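Local coordinates for protein NAD(P)H-flavin oxidoreductase (Staphylococcus epidermidis ATCC 12228, PDB 3GBH) that probably catalyses the NAD(P)H-dependent reduction of substrates through bound flavin mononucleotide, as a member of the nitroreductase family, at residues Lys41-Pro46 and Leu145-Leu150; Ser48-Gln52 and Ala98-Tyr102. One frame throughout, in Å; residues are numbered along the deposited sequence.

Contact 1. Residues Lys41-Pro46 and Leu145-Leu150; sequences KATKAP and LMAMQL. With FMN (flavin mononucleotide), chain E.
The core of this nitroreductase fold brings the end of helix 32-42, at Lys41 and Ala42, against Gln149 of the long helix 132-156, and a type I turn from Ala42 to Ala45 then leads the chain towards the flavin. Lys41 O is gripped twice: by Lys44 N, just past the helix end, and by Gln149 NE2, which donates to Lys41 O over 2.8 Å with an N-H...O angle of 154°. With CG anti to its backbone N (chi1 -171°) and the chain extended beyond, Gln149 carries its amide across to the carbonyl. Lys41 O lies close to the amide plane of Gln149 (9° out of it), though NE2 is tilted from the carbonyl plane. A water 2.7 Å from Gln149 OE1 can also donate, weakly, to Lys44 O. A glutamine suits this place because it can donate to a helix-end carbonyl and can accept from water.

Beside the amide the packing is mostly apolar. Ala42 CB sits 3.6 Å from Leu150 CB, and the single methyl of alanine suits the short separation of the backbones here. Met146, a selenomethionine, runs alongside Thr43 and bends back, with CG 3.4 Å from Ala42 O and SE 4.0 Å from Ala42 CB. Ala45 CB rests 3.6 Å from Met146 CA, and Trp54 of strand 54-59 touches Thr43, Ala45 and Met146.

At the flavin end, Pro46 and Leu145 cross at about a right angle, and Leu145 CD1 comes within 3.3 Å of the flavin methyl C8M. Pro46 CB faces the ribityl chain. The chemistry thus shifts along the segment, from a polar grip on Lys41 O to an apolar wall beside the cofactor, with the carbonyls of Lys44 and Ala45 held by arginines of the second subunit.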
loop_
_atom_site.group_PDB
_atom_site.type_symbol
_atom_site.label_atom_id
_atom_site.label_comp_id
_atom_site.label_asym_id
_atom_site.label_seq_id
_atom_site.Cartn_x
_atom_site.Cartn_y
_atom_site.Cartn_z
ATOM N N LYS B 41 -2.409 -27.808 11.686
ATOM C CA LYS B 41 -1.977 -26.536 11.080
ATOM C C LYS B 41 -0.556 -26.159 11.368
ATOM O O LYS B 41 0.134 -25.646 10.513
ATOM C CB LYS B 41 -2.861 -25.389 11.551
ATOM C CG LYS B 41 -4.210 -25.423 10.996
ATOM C CD LYS B 41 -4.244 -24.793 9.605
ATOM C CE LYS B 41 -5.573 -25.084 8.903
ATOM N NZ LYS B 41 -5.325 -25.402 7.464
ATOM N N ALA B 42 -0.116 -26.369 12.594
ATOM C CA ALA B 42 1.228 -26.015 12.982
ATOM C C ALA B 42 2.274 -26.798 12.186
ATOM O O ALA B 42 3.323 -26.259 11.804
ATOM C CB ALA B 42 1.410 -26.254 14.478
ATOM N N THR B 43 2.006 -28.069 11.947
ATOM C CA THR B 43 2.987 -28.944 11.292
ATOM C C THR B 43 2.999 -28.773 9.769
ATOM O O THR B 43 3.755 -29.464 9.084
ATOM C CB THR B 43 2.734 -30.406 11.657
ATOM O OG1 THR B 43 1.390 -30.749 11.307
ATOM C CG2 THR B 43 2.983 -30.617 13.147
ATOM N N LYS B 44 2.192 -27.837 9.246
ATOM C CA LYS B 44 2.378 -27.305 7.870
ATOM C C LYS B 44 3.600 -26.402 7.739
ATOM O O LYS B 44 3.953 -25.984 6.640
ATOM C CB LYS B 44 1.129 -26.563 7.372
ATOM C CG LYS B 44 -0.039 -27.456 7.105
ATOM C CD LYS B 44 -1.361 -26.701 6.723
ATOM C CE LYS B 44 -1.291 -26.102 5.328
ATOM N NZ LYS B 44 -1.190 -27.159 4.305
ATOM N N ALA B 45 4.232 -26.074 8.862
ATOM C CA ALA B 45 5.505 -25.364 8.895
ATOM C C ALA B 45 6.524 -26.058 8.008
ATOM O O ALA B 45 6.481 -27.280 7.846
ATOM C CB ALA B 45 6.036 -25.325 10.338
ATOM N N PRO B 46 7.482 -25.293 7.477
ATOM C CA PRO B 46 8.523 -25.905 6.680
ATOM C C PRO B 46 9.590 -26.524 7.576
ATOM O O PRO B 46 9.708 -26.183 8.749
ATOM C CB PRO B 46 9.109 -24.713 5.910
ATOM C CG PRO B 46 8.937 -23.570 6.849
ATOM C CD PRO B 46 7.679 -23.839 7.619
ATOM N N LEU B 145 10.321 -23.264 14.185
ATOM C CA LEU B 145 9.444 -22.784 13.126
ATOM C C LEU B 145 8.006 -23.279 13.354
ATOM O O LEU B 145 7.047 -22.505 13.258
ATOM C CB LEU B 145 9.957 -23.183 11.744
ATOM C CG LEU B 145 11.320 -22.620 11.281
ATOM C CD1 LEU B 145 11.721 -23.239 9.969
ATOM C CD2 LEU B 145 11.271 -21.092 11.170
HETATM N N MSE B 146 7.862 -24.575 13.648
HETATM C CA MSE B 146 6.561 -25.179 13.921
HETATM C C MSE B 146 5.947 -24.567 15.183
HETATM O O MSE B 146 4.779 -24.230 15.198
HETATM C CB MSE B 146 6.716 -26.690 14.039
HETATM C CG MSE B 146 5.451 -27.471 14.213
HETATM SE SE MSE B 146 4.845 -27.494 16.055
HETATM C CE MSE B 146 6.350 -28.538 16.808
ATOM N N ALA B 147 6.749 -24.393 16.220
ATOM C CA ALA B 147 6.266 -23.797 17.475
ATOM C C ALA B 147 5.622 -22.406 17.290
ATOM O O ALA B 147 4.548 -22.131 17.881
ATOM C CB ALA B 147 7.388 -23.726 18.514
HETATM N N MSE B 148 6.230 -21.546 16.455
HETATM C CA MSE B 148 5.660 -20.217 16.231
HETATM C C MSE B 148 4.299 -20.365 15.564
HETATM O O MSE B 148 3.327 -19.750 15.959
HETATM C CB MSE B 148 6.573 -19.369 15.341
HETATM C CG MSE B 148 6.076 -17.951 15.173
HETATM SE SE MSE B 148 6.371 -16.874 16.782
HETATM C CE MSE B 148 4.513 -16.661 17.374
ATOM N N GLN B 149 4.233 -21.174 14.517
ATOM C CA GLN B 149 2.984 -21.379 13.842
ATOM C C GLN B 149 1.941 -22.020 14.786
ATOM O O GLN B 149 0.771 -21.683 14.715
ATOM C CB GLN B 149 3.202 -22.155 12.548
ATOM C CG GLN B 149 2.003 -22.257 11.658
ATOM C CD GLN B 149 2.388 -22.517 10.212
ATOM O OE1 GLN B 149 3.039 -21.700 9.582
ATOM N NE2 GLN B 149 1.974 -23.668 9.682
ATOM N N LEU B 150 2.365 -22.897 15.699
ATOM C CA LEU B 150 1.433 -23.458 16.704
ATOM C C LEU B 150 0.855 -22.363 17.615
ATOM O O LEU B 150 -0.347 -22.330 17.878
ATOM C CB LEU B 150 2.151 -24.512 17.548
ATOM C CG LEU B 150 1.267 -25.456 18.353
ATOM C CD1 LEU B 150 2.036 -26.767 18.578
ATOM C CD2 LEU B 150 0.783 -24.798 19.644
HETATM N N1 FMN E . 14.900 -25.393 0.334
HETATM C C2 FMN E . 15.875 -25.227 -0.629
HETATM O O2 FMN E . 15.546 -25.196 -1.830
HETATM N N3 FMN E . 17.206 -25.111 -0.251
HETATM C C4 FMN E . 17.591 -25.149 1.081
HETATM O O4 FMN E . 18.802 -25.029 1.345
HETATM C C4A FMN E . 16.603 -25.334 2.076
HETATM N N5 FMN E . 16.929 -25.424 3.424
HETATM C C5A FMN E . 15.919 -25.310 4.368
HETATM C C6 FMN E . 16.233 -25.073 5.705
HETATM C C7 FMN E . 15.263 -24.930 6.663
HETATM C C7M FMN E . 15.631 -24.655 8.099
HETATM C C8 FMN E . 13.934 -25.031 6.293
HETATM C C8M FMN E . 12.877 -24.852 7.335
HETATM C C9 FMN E . 13.594 -25.261 4.971
HETATM C C9A FMN E . 14.580 -25.415 3.983
HETATM N N10 FMN E . 14.272 -25.646 2.641
HETATM C C10 FMN E . 15.257 -25.477 1.686
HETATM C "C1'" FMN E . 12.818 -25.712 2.186
HETATM C "C2'" FMN E . 12.242 -27.069 2.563
HETATM O "O2'" FMN E . 12.613 -28.062 1.615
HETATM C "C3'" FMN E . 10.725 -26.969 2.574
HETATM O "O3'" FMN E . 10.321 -26.042 3.546
HETATM C "C4'" FMN E . 10.046 -28.311 2.802
HETATM O "O4'" FMN E . 10.345 -29.087 1.651
HETATM C "C5'" FMN E . 8.543 -28.109 2.990
HETATM O "O5'" FMN E . 7.939 -27.512 1.827
HETATM P P FMN E . 7.137 -26.128 1.949
HETATM O O1P FMN E . 6.667 -25.706 0.561
HETATM O O2P FMN E . 8.058 -25.083 2.530
HETATM O O3P FMN E . 5.981 -26.219 2.871
HETATM O O HOH W 1 3.766 -22.689 7.125
#

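Contact 2. Residues Ser48-Gln52 and Ala98-Tyr102; sequences SVNMQ and AEQIY. With FMN (flavin mononucleotide), chain E.
Tyr102 OH donates to Val49 O over 2.6 Å, the shortest polar bond between the cofactor-binding loop 48-52 and helix 98-107 of the nitroreductase fold. The hydroxyl approaches from above the carbonyl plane of Val49, 36° out of it, while the carbonyl oxygen lies at the edge of the tyrosine ring, near its plane. A tyrosine suits the place: its rigid ring spans the distance from the helix to the loop and carries a donor at its far end.

The loop turns tightly here, closed by Met51 N donating to Ser48 O, and Val49 and Asn50 both have positive phi, an unusual conformation for a beta-branched valine. The turn places Ser48 N 3.6 Å from flavin C8, over the ring face, where Ser48 N donates a hydrogen bond to Asp142, and Asn50 CB 3.5 Å from O4' of the ribityl chain. Asn50 ND2 is bound by Val202 O of the second subunit.

Gln52 stays extended beyond CG, and its NE2 donates to Asn50 O at 3.0 Å, nearly straight at 163°, while Leu204 N of the second subunit holds its OE1. The same NE2 lies 3.6 Å from Ile101 CG2. Ile101 thus sets CG2 and CD1, the ends of its two branches, against the backbone oxygens of the loop and the Gln52 amide, with CD1 3.6 Å from Met51 O.

Met51, a selenomethionine, is bent at chi2 (66°), which brings SE to 3.7 Å from Ala98 CB. A second bend, at chi3, turns its methyl CE obliquely against the Tyr102 ring, 4.2 Å from CE1.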
loop_
_atom_site.group_PDB
_atom_site.type_symbol
_atom_site.label_atom_id
_atom_site.label_comp_id
_atom_site.label_asym_id
_atom_site.label_seq_id
_atom_site.Cartn_x
_atom_site.Cartn_y
_atom_site.Cartn_z
ATOM N N SER B 48 13.783 -28.541 7.186
ATOM C CA SER B 48 14.907 -28.862 6.314
ATOM C C SER B 48 14.606 -30.213 5.651
ATOM O O SER B 48 14.226 -31.163 6.321
ATOM C CB SER B 48 16.221 -28.867 7.145
ATOM O OG SER B 48 17.340 -29.266 6.372
ATOM N N VAL B 49 14.741 -30.266 4.326
ATOM C CA VAL B 49 14.374 -31.425 3.481
ATOM C C VAL B 49 13.034 -32.088 3.819
ATOM O O VAL B 49 12.843 -33.274 3.564
ATOM C CB VAL B 49 15.533 -32.460 3.335
ATOM C CG1 VAL B 49 16.660 -31.814 2.496
ATOM C CG2 VAL B 49 16.064 -32.915 4.677
ATOM N N ASN B 50 12.104 -31.282 4.338
ATOM C CA ASN B 50 10.791 -31.745 4.750
ATOM C C ASN B 50 10.819 -32.933 5.715
ATOM O O ASN B 50 9.902 -33.757 5.724
ATOM C CB ASN B 50 9.942 -32.066 3.522
ATOM C CG ASN B 50 8.453 -32.074 3.825
ATOM O OD1 ASN B 50 7.970 -31.328 4.692
ATOM N ND2 ASN B 50 7.719 -32.925 3.119
HETATM N N MSE B 51 11.841 -32.986 6.557
HETATM C CA MSE B 51 12.043 -34.160 7.391
HETATM C C MSE B 51 11.270 -34.072 8.687
HETATM O O MSE B 51 11.191 -35.054 9.382
HETATM C CB MSE B 51 13.520 -34.418 7.632
HETATM C CG MSE B 51 13.824 -35.869 7.933
HETATM SE SE MSE B 51 13.483 -37.031 6.406
HETATM C CE MSE B 51 14.941 -36.457 5.272
ATOM N N GLN B 52 10.690 -32.916 9.011
ATOM C CA GLN B 52 9.689 -32.843 10.073
ATOM C C GLN B 52 10.157 -33.518 11.373
ATOM O O GLN B 52 9.549 -34.455 11.842
ATOM C CB GLN B 52 8.418 -33.495 9.568
ATOM C CG GLN B 52 7.838 -32.792 8.354
ATOM C CD GLN B 52 6.765 -33.617 7.702
ATOM O OE1 GLN B 52 5.682 -33.849 8.287
ATOM N NE2 GLN B 52 7.075 -34.131 6.516
ATOM N N ALA B 98 12.279 -40.836 6.610
ATOM C CA ALA B 98 12.439 -40.370 5.230
ATOM C C ALA B 98 11.655 -41.232 4.236
ATOM O O ALA B 98 10.951 -40.708 3.376
ATOM C CB ALA B 98 13.917 -40.338 4.850
ATOM N N GLU B 99 11.755 -42.551 4.365
ATOM C CA GLU B 99 11.091 -43.443 3.425
ATOM C C GLU B 99 9.584 -43.222 3.494
ATOM O O GLU B 99 8.919 -43.145 2.468
ATOM C CB GLU B 99 11.472 -44.906 3.668
ATOM C CG GLU B 99 12.944 -45.267 3.272
ATOM C CD GLU B 99 13.195 -45.228 1.746
ATOM O OE1 GLU B 99 12.200 -45.110 0.965
ATOM O OE2 GLU B 99 14.389 -45.330 1.338
ATOM N N GLN B 100 9.066 -43.049 4.711
ATOM C CA GLN B 100 7.631 -42.816 4.918
ATOM C C GLN B 100 7.160 -41.530 4.287
ATOM O O GLN B 100 6.167 -41.525 3.556
ATOM C CB GLN B 100 7.303 -42.758 6.416
ATOM C CG GLN B 100 5.825 -42.614 6.693
ATOM C CD GLN B 100 5.509 -42.392 8.160
ATOM O OE1 GLN B 100 6.391 -42.472 9.028
ATOM N NE2 GLN B 100 4.231 -42.100 8.444
ATOM N N ILE B 101 7.868 -40.437 4.599
ATOM C CA ILE B 101 7.519 -39.096 4.160
ATOM C C ILE B 101 7.568 -39.005 2.643
ATOM O O ILE B 101 6.601 -38.573 1.967
ATOM C CB ILE B 101 8.509 -38.033 4.801
ATOM C CG1 ILE B 101 8.274 -37.919 6.315
ATOM C CG2 ILE B 101 8.329 -36.636 4.211
ATOM C CD1 ILE B 101 9.375 -37.114 7.056
ATOM N N TYR B 102 8.701 -39.419 2.095
ATOM C CA TYR B 102 8.907 -39.300 0.663
ATOM C C TYR B 102 8.031 -40.302 -0.067
ATOM O O TYR B 102 7.498 -39.997 -1.135
ATOM C CB TYR B 102 10.382 -39.413 0.318
ATOM C CG TYR B 102 11.147 -38.128 0.648
ATOM C CD1 TYR B 102 11.274 -37.662 1.959
ATOM C CD2 TYR B 102 11.713 -37.382 -0.354
ATOM C CE1 TYR B 102 11.978 -36.459 2.245
ATOM C CE2 TYR B 102 12.407 -36.213 -0.093
ATOM C CZ TYR B 102 12.540 -35.750 1.191
ATOM O OH TYR B 102 13.223 -34.571 1.398
HETATM N N1 FMN E . 14.900 -25.393 0.334
HETATM C C2 FMN E . 15.875 -25.227 -0.629
HETATM O O2 FMN E . 15.546 -25.196 -1.830
HETATM N N3 FMN E . 17.206 -25.111 -0.251
HETATM C C4 FMN E . 17.591 -25.149 1.081
HETATM O O4 FMN E . 18.802 -25.029 1.345
HETATM C C4A FMN E . 16.603 -25.334 2.076
HETATM N N5 FMN E . 16.929 -25.424 3.424
HETATM C C5A FMN E . 15.919 -25.310 4.368
HETATM C C6 FMN E . 16.233 -25.073 5.705
HETATM C C7 FMN E . 15.263 -24.930 6.663
HETATM C C7M FMN E . 15.631 -24.655 8.099
HETATM C C8 FMN E . 13.934 -25.031 6.293
HETATM C C8M FMN E . 12.877 -24.852 7.335
HETATM C C9 FMN E . 13.594 -25.261 4.971
HETATM C C9A FMN E . 14.580 -25.415 3.983
HETATM N N10 FMN E . 14.272 -25.646 2.641
HETATM C C10 FMN E . 15.257 -25.477 1.686
HETATM C "C1'" FMN E . 12.818 -25.712 2.186
HETATM C "C2'" FMN E . 12.242 -27.069 2.563
HETATM O "O2'" FMN E . 12.613 -28.062 1.615
HETATM C "C3'" FMN E . 10.725 -26.969 2.574
HETATM O "O3'" FMN E . 10.321 -26.042 3.546
HETATM C "C4'" FMN E . 10.046 -28.311 2.802
HETATM O "O4'" FMN E . 10.345 -29.087 1.651
HETATM C "C5'" FMN E . 8.543 -28.109 2.990
HETATM O "O5'" FMN E . 7.939 -27.512 1.827
HETATM P P FMN E . 7.137 -26.128 1.949
HETATM O O1P FMN E . 6.667 -25.706 0.561
HETATM O O2P FMN E . 8.058 -25.083 2.530
HETATM O O3P FMN E . 5.981 -26.219 2.871
#

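Contact 1 lies in the core, about 7 Å between its centre and that of the chain, whereas contact 2 sits about 17 Å out, though still mostly buried. The two share one continuous run of chain: 41-46 passes straight into the neighbourhood of 48-52, and contact 2 is nested within the loop that contact 1 closes. Both touch the same flavin and the second subunit. The one loop after helix 32-42 carries a flavin neighbour in each contact, while the partner helices differ, 132-156 and 98-107. The first is joined through a side-chain amide and small apolar groups, the second through a phenol and a bent selenomethionine.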